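Local coordinates for selenium-binding protein (PDB 2ECE) that is of unknown function but folds as a beta propeller and may bind selenium, at residues Phe334-Leu339 and Val345-Ile350; Lys420-Pro425 and Glu430-Phe435. All blocks are in the same frame, centred on the assembly; numbering follows the deposited sequence.

Contact 1: Phe334-Leu339 and Val345-Ile350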
ATOM      1  N   PHE A 334       1.447 -16.768   4.329  1.00 24.39           N
ATOM      2  CA  PHE A 334       2.685 -15.994   4.237  1.00 23.04           C
ATOM      3  C   PHE A 334       2.541 -14.482   4.391  1.00 22.90           C
ATOM      4  O   PHE A 334       1.560 -13.884   3.946  1.00 23.64           O
ATOM      5  CB  PHE A 334       3.388 -16.307   2.914  1.00 24.40           C
ATOM      6  CG  PHE A 334       3.880 -17.732   2.809  1.00 24.82           C
ATOM      7  CD1 PHE A 334       4.953 -18.166   3.582  1.00 22.61           C
ATOM      8  CD2 PHE A 334       3.258 -18.639   1.956  1.00 26.24           C
ATOM      9  CE1 PHE A 334       5.402 -19.488   3.510  1.00 24.89           C
ATOM     10  CE2 PHE A 334       3.702 -19.971   1.876  1.00 25.44           C
ATOM     11  CZ  PHE A 334       4.773 -20.390   2.654  1.00 23.52           C
ATOM     12  N   LEU A 335       3.542 -13.881   5.026  1.00 22.19           N
ATOM     13  CA  LEU A 335       3.594 -12.445   5.264  1.00 23.64           C
ATOM     14  C   LEU A 335       4.834 -11.982   4.492  1.00 22.56           C
ATOM     15  O   LEU A 335       5.928 -12.503   4.707  1.00 24.73           O
ATOM     16  CB  LEU A 335       3.765 -12.186   6.768  1.00 23.77           C
ATOM     17  CG  LEU A 335       3.281 -10.909   7.473  1.00 27.73           C
ATOM     18  CD1 LEU A 335       4.337 -10.480   8.485  1.00 25.40           C
ATOM     19  CD2 LEU A 335       3.009  -9.796   6.479  1.00 27.00           C
ATOM     20  N   TYR A 336       4.669 -11.047   3.563  1.00 22.52           N
ATOM     21  CA  TYR A 336       5.811 -10.558   2.798  1.00 22.50           C
ATOM     22  C   TYR A 336       6.140  -9.144   3.235  1.00 23.03           C
ATOM     23  O   TYR A 336       5.235  -8.346   3.468  1.00 20.19           O
ATOM     24  CB  TYR A 336       5.516 -10.581   1.296  1.00 23.59           C
ATOM     25  CG  TYR A 336       5.309 -11.971   0.742  1.00 24.26           C
ATOM     26  CD1 TYR A 336       4.062 -12.595   0.819  1.00 25.42           C
ATOM     27  CD2 TYR A 336       6.370 -12.679   0.174  1.00 25.03           C
ATOM     28  CE1 TYR A 336       3.877 -13.896   0.340  1.00 25.58           C
ATOM     29  CE2 TYR A 336       6.200 -13.979  -0.305  1.00 24.91           C
ATOM     30  CZ  TYR A 336       4.953 -14.582  -0.218  1.00 25.99           C
ATOM     31  OH  TYR A 336       4.787 -15.872  -0.676  1.00 26.60           O
ATOM     32  N   LEU A 337       7.429  -8.843   3.365  1.00 22.93           N
ATOM     33  CA  LEU A 337       7.848  -7.508   3.764  1.00 23.82           C
ATOM     34  C   LEU A 337       8.872  -7.007   2.768  1.00 24.85           C
ATOM     35  O   LEU A 337       9.604  -7.791   2.158  1.00 23.46           O
ATOM     36  CB  LEU A 337       8.538  -7.486   5.138  1.00 26.77           C
ATOM     37  CG  LEU A 337       8.276  -8.345   6.378  1.00 27.78           C
ATOM     38  CD1 LEU A 337       9.049  -7.714   7.537  1.00 28.16           C
ATOM     39  CD2 LEU A 337       6.809  -8.427   6.715  1.00 29.94           C
ATOM     40  N   SER A 338       8.930  -5.690   2.610  1.00 23.93           N
ATOM     41  CA  SER A 338       9.922  -5.093   1.740  1.00 22.55           C
ATOM     42  C   SER A 338      10.830  -4.313   2.685  1.00 23.19           C
ATOM     43  O   SER A 338      10.373  -3.778   3.699  1.00 21.94           O
ATOM     44  CB  SER A 338       9.266  -4.150   0.728  1.00 22.27           C
ATOM     45  OG  SER A 338       8.640  -3.051   1.375  1.00 22.52           O
ATOM     46  N   LEU A 339      12.123  -4.291   2.384  1.00 24.31           N
ATOM     47  CA  LEU A 339      13.075  -3.545   3.193  1.00 24.03           C
ATOM     48  C   LEU A 339      13.631  -2.519   2.227  1.00 24.54           C
ATOM     49  O   LEU A 339      14.549  -2.800   1.457  1.00 22.07           O
ATOM     50  CB  LEU A 339      14.198  -4.446   3.724  1.00 25.56           C
ATOM     51  CG  LEU A 339      13.951  -5.237   5.015  1.00 27.29           C
ATOM     52  CD1 LEU A 339      12.964  -6.367   4.758  1.00 27.79           C
ATOM     53  CD2 LEU A 339      15.279  -5.803   5.522  1.00 28.02           C
ATOM     54  N   VAL A 345      13.187  -8.319   0.032  1.00 24.55           N
ATOM     55  CA  VAL A 345      11.783  -8.679   0.081  1.00 23.34           C
ATOM     56  C   VAL A 345      11.911  -9.998   0.821  1.00 23.98           C
ATOM     57  O   VAL A 345      12.722 -10.850   0.436  1.00 23.85           O
ATOM     58  CB  VAL A 345      11.144  -8.955  -1.299  1.00 22.71           C
ATOM     59  CG1 VAL A 345       9.730  -9.479  -1.093  1.00 21.28           C
ATOM     60  CG2 VAL A 345      11.090  -7.683  -2.136  1.00 20.68           C
ATOM     61  N   ARG A 346      11.156 -10.151   1.901  1.00 24.88           N
ATOM     62  CA  ARG A 346      11.192 -11.370   2.692  1.00 24.97           C
ATOM     63  C   ARG A 346       9.822 -12.027   2.720  1.00 27.50           C
ATOM     64  O   ARG A 346       8.793 -11.370   2.510  1.00 26.29           O
ATOM     65  CB  ARG A 346      11.620 -11.064   4.130  1.00 25.04           C
ATOM     66  CG  ARG A 346      13.009 -10.472   4.265  1.00 24.61           C
ATOM     67  CD  ARG A 346      13.374 -10.297   5.732  1.00 25.35           C
ATOM     68  NE  ARG A 346      14.733  -9.793   5.899  1.00 24.85           N
ATOM     69  CZ  ARG A 346      15.384  -9.765   7.056  1.00 23.96           C
ATOM     70  NH1 ARG A 346      14.805 -10.211   8.162  1.00 22.85           N
ATOM     71  NH2 ARG A 346      16.620  -9.293   7.105  1.00 25.69           N
ATOM     72  N   GLN A 347       9.822 -13.330   2.981  1.00 26.96           N
ATOM     73  CA  GLN A 347       8.604 -14.116   3.079  1.00 26.61           C
ATOM     74  C   GLN A 347       8.615 -14.781   4.450  1.00 27.91           C
ATOM     75  O   GLN A 347       9.548 -15.508   4.783  1.00 29.87           O
ATOM     76  CB  GLN A 347       8.563 -15.196   1.995  1.00 24.77           C
ATOM     77  CG  GLN A 347       7.405 -16.173   2.153  1.00 23.36           C
ATOM     78  CD  GLN A 347       7.574 -17.426   1.314  1.00 25.11           C
ATOM     79  OE1 GLN A 347       6.783 -17.698   0.406  1.00 27.08           O
ATOM     80  NE2 GLN A 347       8.610 -18.195   1.610  1.00 25.01           N
ATOM     81  N   TYR A 348       7.588 -14.521   5.250  1.00 28.37           N
ATOM     82  CA  TYR A 348       7.495 -15.123   6.571  1.00 28.20           C
ATOM     83  C   TYR A 348       6.300 -16.062   6.637  1.00 28.76           C
ATOM     84  O   TYR A 348       5.182 -15.686   6.281  1.00 26.94           O
ATOM     85  CB  TYR A 348       7.337 -14.060   7.659  1.00 27.26           C
ATOM     86  CG  TYR A 348       8.587 -13.285   7.983  1.00 27.19           C
ATOM     87  CD1 TYR A 348       9.000 -12.222   7.185  1.00 27.09           C
ATOM     88  CD2 TYR A 348       9.358 -13.612   9.101  1.00 28.51           C
ATOM     89  CE1 TYR A 348      10.152 -11.496   7.492  1.00 27.76           C
ATOM     90  CE2 TYR A 348      10.510 -12.896   9.420  1.00 28.33           C
ATOM     91  CZ  TYR A 348      10.902 -11.837   8.610  1.00 30.01           C
ATOM     92  OH  TYR A 348      12.037 -11.120   8.920  1.00 30.24           O
ATOM     93  N   ASP A 349       6.545 -17.289   7.078  1.00 28.42           N
ATOM     94  CA  ASP A 349       5.473 -18.263   7.220  1.00 29.00           C
ATOM     95  C   ASP A 349       4.737 -17.840   8.485  1.00 27.14           C
ATOM     96  O   ASP A 349       5.332 -17.775   9.559  1.00 27.77           O
ATOM     97  CB  ASP A 349       6.068 -19.670   7.384  1.00 30.68           C
ATOM     98  CG  ASP A 349       5.015 -20.730   7.642  1.00 33.35           C
ATOM     99  OD1 ASP A 349       5.101 -21.811   7.017  1.00 35.10           O
ATOM    100  OD2 ASP A 349       4.111 -20.496   8.473  1.00 34.18           O
ATOM    101  N   ILE A 350       3.457 -17.521   8.365  1.00 27.92           N
ATOM    102  CA  ILE A 350       2.703 -17.114   9.540  1.00 28.42           C
ATOM    103  C   ILE A 350       1.632 -18.121   9.936  1.00 28.61           C
ATOM    104  O   ILE A 350       0.575 -17.742  10.447  1.00 27.09           O
ATOM    105  CB  ILE A 350       2.052 -15.712   9.357  1.00 28.99           C
ATOM    106  CG1 ILE A 350       1.293 -15.638   8.033  1.00 28.49           C
ATOM    107  CG2 ILE A 350       3.123 -14.640   9.426  1.00 26.72           C
ATOM    108  CD1 ILE A 350       0.568 -14.321   7.838  1.00 29.24           C
TER

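Contact 2: Lys420-Pro425 and Glu430-Phe435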
ATOM      1  N   LYS A 420       9.348  -9.215 -10.695  1.00 24.23           N
ATOM      2  CA  LYS A 420       8.451 -10.306 -10.363  1.00 23.54           C
ATOM      3  C   LYS A 420       9.225 -11.365  -9.597  1.00 23.59           C
ATOM      4  O   LYS A 420      10.352 -11.714  -9.958  1.00 23.27           O
ATOM      5  CB  LYS A 420       7.825 -10.935 -11.609  1.00 23.45           C
ATOM      6  CG  LYS A 420       6.919 -12.111 -11.246  1.00 24.51           C
ATOM      7  CD  LYS A 420       5.988 -12.554 -12.372  1.00 28.59           C
ATOM      8  CE  LYS A 420       6.653 -13.500 -13.361  1.00 27.12           C
ATOM      9  NZ  LYS A 420       5.641 -14.145 -14.260  1.00 23.82           N
ATOM     10  N   LEU A 421       8.616 -11.852  -8.525  1.00 23.51           N
ATOM     11  CA  LEU A 421       9.216 -12.883  -7.697  1.00 23.90           C
ATOM     12  C   LEU A 421       8.321 -14.107  -7.803  1.00 25.69           C
ATOM     13  O   LEU A 421       7.108 -13.983  -7.950  1.00 24.79           O
ATOM     14  CB  LEU A 421       9.274 -12.431  -6.237  1.00 23.11           C
ATOM     15  CG  LEU A 421       9.973 -11.110  -5.910  1.00 23.57           C
ATOM     16  CD1 LEU A 421       9.933 -10.877  -4.406  1.00 22.58           C
ATOM     17  CD2 LEU A 421      11.414 -11.154  -6.403  1.00 23.54           C
ATOM     18  N   ASN A 422       8.919 -15.289  -7.746  1.00 26.75           N
ATOM     19  CA  ASN A 422       8.154 -16.523  -7.806  1.00 28.47           C
ATOM     20  C   ASN A 422       8.165 -17.067  -6.385  1.00 28.36           C
ATOM     21  O   ASN A 422       9.221 -17.404  -5.853  1.00 27.96           O
ATOM     22  CB  ASN A 422       8.811 -17.504  -8.779  1.00 28.80           C
ATOM     23  CG  ASN A 422       8.706 -17.046 -10.225  1.00 29.88           C
ATOM     24  OD1 ASN A 422       9.708 -16.972 -10.938  1.00 32.42           O
ATOM     25  ND2 ASN A 422       7.488 -16.742 -10.668  1.00 28.52           N
ATOM     26  N   ALA A 423       6.993 -17.119  -5.758  1.00 29.24           N
ATOM     27  CA  ALA A 423       6.893 -17.600  -4.384  1.00 30.76           C
ATOM     28  C   ALA A 423       6.447 -19.055  -4.328  1.00 31.80           C
ATOM     29  O   ALA A 423       5.547 -19.473  -5.064  1.00 32.95           O
ATOM     30  CB  ALA A 423       5.930 -16.729  -3.596  1.00 29.66           C
ATOM     31  N   ASN A 424       7.081 -19.813  -3.444  1.00 32.02           N
ATOM     32  CA  ASN A 424       6.779 -21.229  -3.278  1.00 32.46           C
ATOM     33  C   ASN A 424       5.687 -21.440  -2.236  1.00 31.63           C
ATOM     34  O   ASN A 424       5.846 -21.066  -1.075  1.00 32.41           O
ATOM     35  CB  ASN A 424       8.042 -21.983  -2.854  1.00 33.01           C
ATOM     36  CG  ASN A 424       7.869 -23.487  -2.914  1.00 34.37           C
ATOM     37  OD1 ASN A 424       6.922 -24.037  -2.350  1.00 34.25           O
ATOM     38  ND2 ASN A 424       8.787 -24.163  -3.599  1.00 33.98           N
ATOM     39  N   PRO A 425       4.562 -22.050  -2.640  1.00 32.85           N
ATOM     40  CA  PRO A 425       3.442 -22.311  -1.728  1.00 33.34           C
ATOM     41  C   PRO A 425       3.838 -23.026  -0.433  1.00 33.29           C
ATOM     42  O   PRO A 425       3.100 -22.996   0.554  1.00 33.03           O
ATOM     43  CB  PRO A 425       2.477 -23.133  -2.589  1.00 33.77           C
ATOM     44  CG  PRO A 425       3.381 -23.758  -3.636  1.00 33.26           C
ATOM     45  CD  PRO A 425       4.294 -22.620  -3.971  1.00 32.85           C
ATOM     46  N   GLU A 430      12.036 -16.641  -5.062  1.00 30.85           N
ATOM     47  CA  GLU A 430      13.046 -16.471  -6.108  1.00 32.31           C
ATOM     48  C   GLU A 430      12.696 -15.286  -7.003  1.00 31.73           C
ATOM     49  O   GLU A 430      11.522 -14.962  -7.188  1.00 31.56           O
ATOM     50  CB  GLU A 430      13.134 -17.720  -6.995  1.00 34.28           C
ATOM     51  CG  GLU A 430      13.624 -18.997  -6.316  1.00 37.48           C
ATOM     52  CD  GLU A 430      15.069 -18.909  -5.861  1.00 38.97           C
ATOM     53  OE1 GLU A 430      15.875 -18.239  -6.545  1.00 37.30           O
ATOM     54  OE2 GLU A 430      15.399 -19.527  -4.824  1.00 41.15           O
ATOM     55  N   ILE A 431      13.717 -14.647  -7.564  1.00 30.21           N
ATOM     56  CA  ILE A 431      13.508 -13.523  -8.469  1.00 29.64           C
ATOM     57  C   ILE A 431      13.289 -14.095  -9.862  1.00 29.93           C
ATOM     58  O   ILE A 431      14.081 -14.911 -10.328  1.00 30.35           O
ATOM     59  CB  ILE A 431      14.747 -12.601  -8.537  1.00 28.51           C
ATOM     60  CG1 ILE A 431      15.081 -12.050  -7.153  1.00 26.36           C
ATOM     61  CG2 ILE A 431      14.493 -11.462  -9.501  1.00 28.96           C
ATOM     62  CD1 ILE A 431      16.450 -11.385  -7.086  1.00 23.45           C
ATOM     63  N   ASP A 432      12.217 -13.694 -10.530  1.00 30.40           N
ATOM     64  CA  ASP A 432      11.994 -14.190 -11.877  1.00 31.01           C
ATOM     65  C   ASP A 432      13.024 -13.465 -12.735  1.00 32.06           C
ATOM     66  O   ASP A 432      13.073 -12.238 -12.741  1.00 31.08           O
ATOM     67  CB  ASP A 432      10.591 -13.850 -12.370  1.00 32.11           C
ATOM     68  CG  ASP A 432      10.241 -14.578 -13.650  1.00 34.11           C
ATOM     69  OD1 ASP A 432       9.846 -15.757 -13.567  1.00 37.07           O
ATOM     70  OD2 ASP A 432      10.375 -13.984 -14.740  1.00 34.08           O
ATOM     71  N   LYS A 433      13.848 -14.225 -13.445  1.00 33.07           N
ATOM     72  CA  LYS A 433      14.890 -13.649 -14.288  1.00 34.42           C
ATOM     73  C   LYS A 433      14.349 -12.983 -15.551  1.00 33.20           C
ATOM     74  O   LYS A 433      14.801 -11.904 -15.934  1.00 33.20           O
ATOM     75  CB  LYS A 433      15.899 -14.739 -14.680  1.00 36.34           C
ATOM     76  CG  LYS A 433      17.056 -14.244 -15.538  1.00 40.36           C
ATOM     77  CD  LYS A 433      17.722 -15.401 -16.273  1.00 44.89           C
ATOM     78  CE  LYS A 433      18.859 -14.921 -17.168  1.00 46.03           C
ATOM     79  NZ  LYS A 433      18.403 -13.918 -18.180  1.00 47.13           N
ATOM     80  N   GLU A 434      13.370 -13.621 -16.184  1.00 33.44           N
ATOM     81  CA  GLU A 434      12.793 -13.121 -17.428  1.00 33.85           C
ATOM     82  C   GLU A 434      11.956 -11.843 -17.344  1.00 32.47           C
ATOM     83  O   GLU A 434      12.077 -10.964 -18.201  1.00 32.99           O
ATOM     84  CB  GLU A 434      11.955 -14.223 -18.083  1.00 38.54           C
ATOM     85  CG  GLU A 434      12.579 -15.613 -17.990  1.00 44.41           C
ATOM     86  CD  GLU A 434      12.262 -16.311 -16.675  1.00 47.95           C
ATOM     87  OE1 GLU A 434      11.095 -16.727 -16.483  1.00 50.55           O
ATOM     88  OE2 GLU A 434      13.174 -16.441 -15.828  1.00 50.08           O
ATOM     89  N   PHE A 435      11.112 -11.735 -16.320  1.00 30.72           N
ATOM     90  CA  PHE A 435      10.242 -10.568 -16.172  1.00 27.78           C
ATOM     91  C   PHE A 435      10.922  -9.302 -15.651  1.00 26.13           C
ATOM     92  O   PHE A 435      11.682  -9.345 -14.685  1.00 24.74           O
ATOM     93  CB  PHE A 435       9.054 -10.915 -15.260  1.00 27.79           C
ATOM     94  CG  PHE A 435       8.013  -9.834 -15.182  1.00 27.25           C
ATOM     95  CD1 PHE A 435       8.157  -8.765 -14.300  1.00 27.40           C
ATOM     96  CD2 PHE A 435       6.904  -9.866 -16.022  1.00 26.12           C
ATOM     97  CE1 PHE A 435       7.203  -7.736 -14.257  1.00 27.58           C
ATOM     98  CE2 PHE A 435       5.948  -8.845 -15.991  1.00 28.32           C
ATOM     99  CZ  PHE A 435       6.098  -7.779 -15.107  1.00 26.04           C
TER
HETATM  100  O   HOH W   1      11.797  -9.784 -12.300  1.00 20.44           O

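Contact 1: Phe334-Leu339 and Val345-Ile350
The strands of F334-L339 and V345-D349 pair as an antiparallel beta hairpin, the central pair of one four-stranded blade of the propeller, with I350 just past the end of the second, and show how a blade dresses its two faces differently. The backbones are joined by two reciprocal couples: L335 and Y348 exchange N-H and carbonyl, with N of each 2.7 Å from O of the other, and L337 and R346 form a second such couple. On the face carrying F334, Y336 and Q347, the extended Q347 chain lies between two rings. Its amide stacks over one face of the F334 ring, the planes 16° apart, and CG of Q347 sits 3.5 Å from CD1 of F334. The ring of Y336 runs alongside in the same direction, its CE2 3.5 Å from Q347 CB. With CG of Q347 anti to the backbone N (chi1 172°), the chain is carried out between these two rings. On the other face, the Y348 ring crosses L337 at about a right angle, CE1 reaching CG of L337 at 3.8 Å. R346 NH1 donates to Y348 OH at 3.0 Å within the guanidinium plane, linking the two side chains along this face, while E344 takes NE in a salt bridge. L335 CB packs on CG2 of I350 at 3.7 Å. Strand 326-328 flanks the hairpin beside 334-339 and strand 357-363 beside 344-349, while L386 of the next blade covers Y336, S338 and V345.

Contact 2: Lys420-Pro425 and Glu430-Phe435
K420-N422 and E430-D432 form the outer beta hairpin pairing of a propeller blade, an example of backbone polar groups being satisfied where a strand runs into a corner. N422 and E430 make a reciprocal couple: N422 N donates to E430 O at 2.7 Å and E430 N returns the bond to N422 O at 3.0 Å. Two residues along, D432 N donates a hydrogen bond to K420 O at 2.8 Å, approaching from 21° off the carbonyl plane. The chain then turns at K433 and E434, and OD2 of D432 accepts a hydrogen bond from F435 N at 2.8 Å, an Asx motif in which the N-H meets the oxygen nearly along its C-O axis. CG of D432 stands anti to its own backbone N (chi1 -169°), which carries the carboxylate over to that N-H. If an alanine replaced D432, F435 N would probably be left without this acceptor and the corner would be less firmly held. A water accepts a hydrogen bond from K420 N at 3.0 Å and lies close to D432 O, bridging the strand to the corner. The lysine chain runs alongside D432, but its NZ stays beyond salt-bridge range of the carboxylate and is hydrogen-bonded instead to Y57 OH. On the opposite face from N422 and E430, L421 CD2 meets I431 CG1 at 3.8 Å. Beyond the corner, the F435 ring comes back to K420, CD1 of F435 resting 3.5 Å from CB of K420.

How the contacts relate
Followed from the N terminus, contact 1 comes first, closing the short turn between strands 334-339 and 344-349. Strand 357-363 then completes that blade, and the chain moves on through strands 386-388 and 394-398 before contact 2 closes the turn between 417-423 and 429-438. The two hairpins are thus in series, neither nested nor crossing, each inside its own blade. Blade-to-blade packing brings them together: Y336 OH lies 3.3 Å from A423 CB, and V345 CG1 is 3.6 Å from L421 CD1. V362, of the first blade's outer strand, touches V345, L421 and I431, so the two adjacent sheets share an apolar seam.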